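Hypothetical protein DUF871 (PDB 2P0O) is of unknown function but is probably a 6-phospho-N-acetylmuramidase, built on a TIM barrel, that acts on a phosphorylated cell-wall sugar. Local coordinates at residues 4-10 and 218-224; 177-181 and 203-207. All coordinates share one frame; numbering follows the deposited sequence.

Interaction 1: 4-10 and 218-224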
# COMPACT_ATOMS: atom_id res chain seq x y z
N MSE A 4 9.67 3.08 1.44
CA MSE A 4 9.06 3.72 0.28
C MSE A 4 7.64 3.27 -0.06
O MSE A 4 7.36 2.06 -0.12
CB MSE A 4 9.93 3.53 -0.96
CG MSE A 4 10.72 4.78 -1.31
SE MSE A 4 10.59 5.27 -3.23
CE MSE A 4 11.81 3.89 -4.00
N TYR A 5 6.77 4.25 -0.33
CA TYR A 5 5.50 3.99 -1.00
C TYR A 5 5.56 4.49 -2.43
O TYR A 5 6.14 5.55 -2.68
CB TYR A 5 4.31 4.64 -0.29
CG TYR A 5 3.90 4.00 1.02
CD1 TYR A 5 3.25 2.74 1.04
CD2 TYR A 5 4.15 4.63 2.25
CE1 TYR A 5 2.86 2.14 2.24
CE2 TYR A 5 3.76 4.03 3.48
CZ TYR A 5 3.10 2.79 3.46
OH TYR A 5 2.72 2.17 4.62
N GLY A 6 4.96 3.75 -3.36
CA GLY A 6 4.99 4.12 -4.77
C GLY A 6 3.68 3.92 -5.52
O GLY A 6 2.73 3.30 -5.00
N ILE A 7 3.64 4.48 -6.73
CA ILE A 7 2.50 4.37 -7.66
C ILE A 7 2.95 3.84 -9.01
O ILE A 7 4.13 3.89 -9.35
CB ILE A 7 1.79 5.73 -7.87
CG1 ILE A 7 2.71 6.74 -8.60
CG2 ILE A 7 1.30 6.24 -6.54
CD1 ILE A 7 2.11 8.18 -8.85
N SER A 8 2.00 3.37 -9.81
CA SER A 8 2.26 2.96 -11.19
C SER A 8 1.66 3.95 -12.16
O SER A 8 0.65 4.59 -11.86
CB SER A 8 1.70 1.57 -11.46
OG SER A 8 2.38 0.62 -10.65
N VAL A 9 2.31 4.11 -13.29
CA VAL A 9 1.82 4.94 -14.36
C VAL A 9 1.90 4.12 -15.63
O VAL A 9 2.84 3.36 -15.81
CB VAL A 9 2.61 6.25 -14.47
CG1 VAL A 9 2.23 7.01 -15.73
CG2 VAL A 9 2.36 7.11 -13.24
N PHE A 10 0.89 4.23 -16.48
CA PHE A 10 0.77 3.43 -17.71
C PHE A 10 0.94 4.33 -18.92
O PHE A 10 0.10 5.19 -19.20
CB PHE A 10 -0.56 2.67 -17.72
CG PHE A 10 -0.64 1.62 -16.64
CD1 PHE A 10 -0.98 1.96 -15.33
CD2 PHE A 10 -0.27 0.30 -16.91
CE1 PHE A 10 -1.01 0.98 -14.31
CE2 PHE A 10 -0.31 -0.69 -15.91
CZ PHE A 10 -0.68 -0.36 -14.63
N ALA A 218 9.48 -1.75 0.16
CA ALA A 218 8.65 -0.79 -0.57
C ALA A 218 7.35 -1.38 -1.06
O ALA A 218 7.29 -2.58 -1.39
CB ALA A 218 9.43 -0.18 -1.72
N VAL A 219 6.31 -0.56 -1.10
CA VAL A 219 5.01 -0.99 -1.58
C VAL A 219 4.47 0.00 -2.62
O VAL A 219 4.42 1.21 -2.34
CB VAL A 219 3.99 -1.14 -0.42
CG1 VAL A 219 2.67 -1.70 -0.96
CG2 VAL A 219 4.54 -2.06 0.65
N TYR A 220 4.09 -0.53 -3.79
CA TYR A 220 3.56 0.24 -4.91
C TYR A 220 2.12 -0.13 -5.25
O TYR A 220 1.76 -1.30 -5.29
CB TYR A 220 4.43 0.02 -6.16
CG TYR A 220 5.70 0.88 -6.16
CD1 TYR A 220 6.63 0.77 -5.10
CD2 TYR A 220 5.97 1.78 -7.21
CE1 TYR A 220 7.79 1.55 -5.09
CE2 TYR A 220 7.15 2.58 -7.21
CZ TYR A 220 8.05 2.44 -6.14
OH TYR A 220 9.21 3.18 -6.09
N ILE A 221 1.31 0.88 -5.55
CA ILE A 221 0.01 0.65 -6.15
C ILE A 221 0.24 0.09 -7.56
O ILE A 221 0.92 0.73 -8.38
CB ILE A 221 -0.86 1.94 -6.26
CG1 ILE A 221 -0.74 2.81 -4.99
CG2 ILE A 221 -2.33 1.58 -6.62
CD1 ILE A 221 -1.19 2.08 -3.72
N GLY A 222 -0.35 -1.08 -7.84
CA GLY A 222 -0.22 -1.71 -9.15
C GLY A 222 -1.12 -1.09 -10.20
O GLY A 222 -0.68 -0.86 -11.34
N ASP A 223 -2.39 -0.84 -9.85
CA ASP A 223 -3.32 -0.22 -10.81
C ASP A 223 -3.07 1.29 -11.04
O ASP A 223 -2.34 1.92 -10.27
CB ASP A 223 -4.74 -0.44 -10.36
CG ASP A 223 -5.11 -1.88 -10.33
OD1 ASP A 223 -5.54 -2.39 -11.37
OD2 ASP A 223 -4.98 -2.52 -9.25
N PRO A 224 -3.68 1.87 -12.10
CA PRO A 224 -3.53 3.31 -12.38
C PRO A 224 -3.78 4.29 -11.22
O PRO A 224 -3.05 5.28 -11.11
CB PRO A 224 -4.52 3.56 -13.53
CG PRO A 224 -4.52 2.23 -14.30
CD PRO A 224 -4.43 1.19 -13.17
O HOH W 1 2.06 -1.44 -12.24
O HOH W 2 -0.75 4.01 -9.19
O HOH W 3 -1.63 6.37 -12.91
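Met4, Tyr5 and Gly6 bridge in parallel to Ala218, Val219 and Tyr220, which joins the first strand of the TIM barrel to the eighth and closes the cylinder; the two strand axes differ by 25° in direction. Backbone hydrogen bonds hold the seam. Val219 N donates to Met4 O, Gly6 N to Val219 O at 2.8 Å, and Ile221 N to Gly6 O.

Side chains divide by face. Tyr5 and Val219 point to the face covered by helix 203-212. On the other face, a chi1 of -80° sets CG of Tyr220 beside its backbone N and lays the ring across to the neighbouring strand, flat over Gly6. The CA of Gly6 sits 3.4 Å from the centroid of the Tyr220 ring and 7° off the normal: a CH-pi contact made directly on the backbone. Trp144 meets Tyr220 edge-to-face. Past the strands, the Phe10 ring approaches Pro224, CE1 to CD 3.6 Å, while its edge meets Gly222 O in plane.

Polar and water-mediated links continue the seam beyond the bridged residues. One water donates to both Ser8 OG and Gly222 O, and another to both Ser8 O and Pro224 O. Ser8 OG itself donates to Ile221 O at 2.7 Å, lying in the plane of that carbonyl.

Interaction 2: 177-181 and 203-207; sequences FVPGD and PFAAA
Val178 overlaps the first turn of helix 203-212 with both of its methyl groups. CG1, anti to the carbonyl carbon (chi1 -68°), meets Ala206 CB at 3.7 Å, while CG2 faces Ala207 CB at 4.2 Å. The two branches therefore reach successive residues of the helix, and the small alanine side chains let the strand come close to its backbone: CG1 also lies 3.8 Å from Ala207 N. That amide is already engaged within the helix, donating to Pro203 O at 2.8 Å, so the valine methyl meets it in van der Waals contact alone.

The arrangement belongs to the beta-alpha-beta unit made by strand 173-178, helix 203-212 and strand 218-221 of the TIM barrel, in which the helix packs on the outside of the sheet. Val219 and Ile221 extend the apolar surface around Val178.

Beyond the strand end, the loop residues Pro179 to Asp181 pass over Pro203, the first residue of the helix. Pro179 O points at its ring, 3.2 Å from Pro203 CB. The carboxylate of Asp181 crosses the same proline at an angle, with OD2 3.5 Å from Pro203 CD, having been placed there by a first torsion of 61° that sets CG between the backbone N and the carbonyl carbon. Its polar partners lie outside the two segments: OD2 is hydrogen-bonded to Thr230 OG1 and salt-bridged to Lys341, which probably offsets its charge in part, and OD1 takes a hydrogen bond from Ser227 N.

No hydrogen bond links 177-181 to 203-207. With valine methyls against alanines, and a proline ring against a carbonyl oxygen and a carboxylate, the fit rests on shape and van der Waals contact, and the direct polar hold on Asp181 comes from Thr230, Ser227 and Lys341.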
# COMPACT_ATOMS: atom_id res chain seq x y z
N PHE A 177 3.80 -5.07 -4.92
CA PHE A 177 2.64 -4.30 -5.31
C PHE A 177 1.43 -4.56 -4.41
O PHE A 177 1.30 -5.63 -3.81
CB PHE A 177 2.23 -4.60 -6.76
CG PHE A 177 3.24 -4.15 -7.79
CD1 PHE A 177 3.26 -2.83 -8.25
CD2 PHE A 177 4.17 -5.05 -8.29
CE1 PHE A 177 4.17 -2.40 -9.20
CE2 PHE A 177 5.09 -4.66 -9.28
CZ PHE A 177 5.11 -3.32 -9.72
N VAL A 178 0.53 -3.58 -4.36
CA VAL A 178 -0.82 -3.84 -3.90
C VAL A 178 -1.72 -3.36 -5.04
O VAL A 178 -1.31 -2.51 -5.84
CB VAL A 178 -1.16 -3.10 -2.56
CG1 VAL A 178 -0.34 -3.68 -1.40
CG2 VAL A 178 -0.96 -1.57 -2.67
N PRO A 179 -2.97 -3.86 -5.10
CA PRO A 179 -3.87 -3.38 -6.14
C PRO A 179 -4.39 -1.98 -5.81
O PRO A 179 -4.29 -1.52 -4.66
CB PRO A 179 -5.00 -4.41 -6.13
CG PRO A 179 -5.07 -4.86 -4.68
CD PRO A 179 -3.62 -4.83 -4.20
N GLY A 180 -4.90 -1.28 -6.82
CA GLY A 180 -5.61 -0.03 -6.59
C GLY A 180 -7.11 -0.24 -6.74
O GLY A 180 -7.56 -1.28 -7.25
N ASP A 181 -7.90 0.74 -6.30
CA ASP A 181 -9.35 0.62 -6.30
C ASP A 181 -10.06 1.83 -6.88
O ASP A 181 -11.28 1.97 -6.68
CB ASP A 181 -9.85 0.38 -4.86
CG ASP A 181 -9.48 1.54 -3.90
OD1 ASP A 181 -8.62 2.37 -4.25
OD2 ASP A 181 -10.05 1.60 -2.79
N PRO A 203 -6.74 -1.20 -0.46
CA PRO A 203 -5.32 -0.98 -0.75
C PRO A 203 -4.54 -0.33 0.38
O PRO A 203 -3.35 -0.65 0.58
CB PRO A 203 -5.35 -0.06 -1.99
CG PRO A 203 -6.72 -0.24 -2.58
CD PRO A 203 -7.64 -0.57 -1.45
N PHE A 204 -5.17 0.58 1.13
CA PHE A 204 -4.49 1.22 2.26
C PHE A 204 -4.09 0.19 3.30
O PHE A 204 -2.96 0.20 3.77
CB PHE A 204 -5.35 2.35 2.87
CG PHE A 204 -4.88 2.81 4.24
CD1 PHE A 204 -3.78 3.65 4.36
CD2 PHE A 204 -5.56 2.43 5.39
CE1 PHE A 204 -3.33 4.09 5.61
CE2 PHE A 204 -5.13 2.85 6.65
CZ PHE A 204 -4.00 3.68 6.77
N ALA A 205 -5.04 -0.68 3.68
CA ALA A 205 -4.74 -1.70 4.68
C ALA A 205 -3.67 -2.67 4.15
O ALA A 205 -2.84 -3.13 4.90
CB ALA A 205 -6.01 -2.48 5.05
N ALA A 206 -3.73 -2.97 2.85
CA ALA A 206 -2.79 -3.89 2.24
C ALA A 206 -1.37 -3.31 2.27
O ALA A 206 -0.44 -3.99 2.71
CB ALA A 206 -3.24 -4.20 0.79
N ALA A 207 -1.25 -2.04 1.89
CA ALA A 207 0.04 -1.34 1.83
C ALA A 207 0.68 -1.17 3.20
O ALA A 207 1.83 -1.55 3.42
CB ALA A 207 -0.10 0.04 1.11

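From the N terminus, residues 4-10 supply the first barrel strand, whose partner on one side, 218-224, comes only at the end of the barrel; interaction 1 thus closes a loop of 207 intervening residues and with it the whole barrel. Interaction 2 falls within that span: 177-181 meets 203-207 after 21 residues without helix or strand, fixing helix 203-212 against the seventh strand before the chain returns as the eighth. The smaller loop is nested in the larger, and the two do not cross. Their centres are 9 Å apart, and they touch through probable hydrogen bonds, Gly222 N to Val178 O at 2.6 Å and Gly180 N to Asp223 OD2 at 2.7 Å.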